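Local coordinates for uncharacterized protein (Bacteroides eggerthii DSM 20697, PDB 4ECO) that is of unknown function but is built as a leucine-rich repeat solenoid and probably binds other proteins, at residues T366-A370 against L389-I395. Numbering follows the deposited sequence.
Sequences TEIPA and LKYIPNI
Ile-368 packs against Leu-389, Pro-393 and Ile-395, a worked example of how neighbouring coils of a leucine-rich repeat solenoid pack through their loops; no hydrogen bond runs between these two segments. They occupy equivalent places in successive turns: 366-370 begins at the end of strand 364-367 and runs on into a loop, whereas residues 389-395 belong to the loop between strands 381-383 and 404-408. Ile-368 and Pro-369 correspond in sequence to Ile-392 and Pro-393, yet the nearest CA atoms pair Thr-366 with Leu-389, Ile-368 with Pro-393 and Ala-370 with Ile-395.

The apolar contacts divide the branches of Ile-368 among three partners. Its CG1, beside the backbone N (chi1 -62°), meets Leu-389 CD2 at 3.8 Å. The branch point CB lies 3.8 Å from Pro-393 CB on the proline ring, while CG2 reaches Ile-395 CD1 at 4.0 Å. Ile-368, Leu-389 and Pro-393 are all buried, so this cluster forms part of the solenoid's hydrophobic interior; Phe-409 also touches Pro-393.

Several polar groups find partners outside the two segments. Thr-366 and Glu-367 make backbone hydrogen bonds to Gly-344 and Leu-346, and Leu-389 bonds to Glu-413. At the centre of an inverse gamma turn, Asn-394 accepts at OD1 from the backbone N of Lys-431 and donates from ND2 to OD2 of Asp-426.

At the more exposed margin, Thr-366 and Lys-390 run side by side in the same direction. Lys-390 bends at chi2 (-53°); its NZ forms a salt bridge with Glu-413 and a hydrogen bond to Lys-388 O, and its CE lies 4.2 Å from the methyl CG2 of Thr-366.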
# COMPACT_ATOMS: atom_id res chain seq x y z
N THR A 366 16.48 -0.99 10.69
CA THR A 366 16.64 -0.92 12.14
C THR A 366 16.46 0.50 12.66
O THR A 366 16.15 0.67 13.86
CB THR A 366 18.00 -1.44 12.58
OG1 THR A 366 19.05 -0.69 11.95
CG2 THR A 366 18.16 -2.93 12.36
N GLU A 367 16.65 1.51 11.79
CA GLU A 367 16.54 2.90 12.22
C GLU A 367 16.09 3.82 11.11
O GLU A 367 16.59 3.71 9.99
CB GLU A 367 17.92 3.36 12.73
CG GLU A 367 17.93 4.58 13.64
CD GLU A 367 19.27 4.86 14.30
OE1 GLU A 367 20.05 3.89 14.50
OE2 GLU A 367 19.55 6.04 14.61
N ILE A 368 15.18 4.75 11.43
CA ILE A 368 14.72 5.82 10.55
C ILE A 368 15.37 7.11 11.09
O ILE A 368 15.18 7.44 12.27
CB ILE A 368 13.18 5.90 10.45
CG1 ILE A 368 12.57 4.60 9.84
CG2 ILE A 368 12.72 7.18 9.74
CD1 ILE A 368 12.90 4.26 8.35
N PRO A 369 16.21 7.78 10.27
CA PRO A 369 16.95 8.96 10.76
C PRO A 369 16.06 10.14 11.08
O PRO A 369 14.93 10.21 10.59
CB PRO A 369 17.89 9.31 9.60
CG PRO A 369 17.21 8.77 8.41
CD PRO A 369 16.56 7.49 8.86
N ALA A 370 16.60 11.06 11.89
CA ALA A 370 15.92 12.27 12.37
C ALA A 370 15.38 13.14 11.23
O ALA A 370 14.28 13.70 11.34
CB ALA A 370 16.87 13.08 13.23
N LEU A 389 12.76 -2.16 13.54
CA LEU A 389 12.86 -0.85 14.21
C LEU A 389 12.92 -0.99 15.72
O LEU A 389 12.05 -1.64 16.30
CB LEU A 389 11.68 0.07 13.86
CG LEU A 389 11.56 0.63 12.45
CD1 LEU A 389 10.28 1.44 12.33
CD2 LEU A 389 12.77 1.48 12.07
N LYS A 390 13.92 -0.34 16.37
CA LYS A 390 14.02 -0.45 17.82
C LYS A 390 13.16 0.61 18.50
O LYS A 390 12.77 0.44 19.66
CB LYS A 390 15.49 -0.35 18.35
CG LYS A 390 16.57 -1.16 17.64
CD LYS A 390 16.26 -2.65 17.49
CE LYS A 390 17.15 -3.24 16.42
NZ LYS A 390 16.62 -4.54 15.92
N TYR A 391 12.92 1.73 17.80
CA TYR A 391 12.18 2.86 18.38
C TYR A 391 11.21 3.49 17.39
O TYR A 391 11.37 3.32 16.18
CB TYR A 391 13.19 3.95 18.83
CG TYR A 391 14.38 3.48 19.64
CD1 TYR A 391 14.24 3.10 20.98
CD2 TYR A 391 15.66 3.49 19.11
CE1 TYR A 391 15.34 2.71 21.75
CE2 TYR A 391 16.77 3.10 19.86
CZ TYR A 391 16.61 2.71 21.18
OH TYR A 391 17.72 2.34 21.91
N ILE A 392 10.24 4.29 17.91
CA ILE A 392 9.32 5.05 17.06
C ILE A 392 10.10 6.30 16.60
O ILE A 392 10.63 7.03 17.46
CB ILE A 392 7.99 5.38 17.78
CG1 ILE A 392 7.23 4.09 18.18
CG2 ILE A 392 7.12 6.31 16.90
CD1 ILE A 392 6.14 4.29 19.30
N PRO A 393 10.24 6.53 15.28
CA PRO A 393 11.09 7.66 14.82
C PRO A 393 10.47 9.04 15.05
O PRO A 393 9.33 9.30 14.67
CB PRO A 393 11.26 7.39 13.31
CG PRO A 393 10.06 6.57 12.94
CD PRO A 393 9.74 5.73 14.14
N ASN A 394 11.26 9.94 15.67
CA ASN A 394 10.82 11.31 15.96
C ASN A 394 10.92 12.20 14.69
O ASN A 394 11.75 13.11 14.64
CB ASN A 394 11.64 11.89 17.12
CG ASN A 394 11.01 13.10 17.76
OD1 ASN A 394 9.83 13.42 17.56
ND2 ASN A 394 11.78 13.80 18.59
N ILE A 395 10.06 11.93 13.69
CA ILE A 395 10.05 12.65 12.41
C ILE A 395 8.65 13.28 12.15
O ILE A 395 8.36 13.74 11.02
CB ILE A 395 10.49 11.72 11.22
CG1 ILE A 395 9.53 10.52 11.00
CG2 ILE A 395 11.97 11.28 11.35
CD1 ILE A 395 9.72 9.83 9.65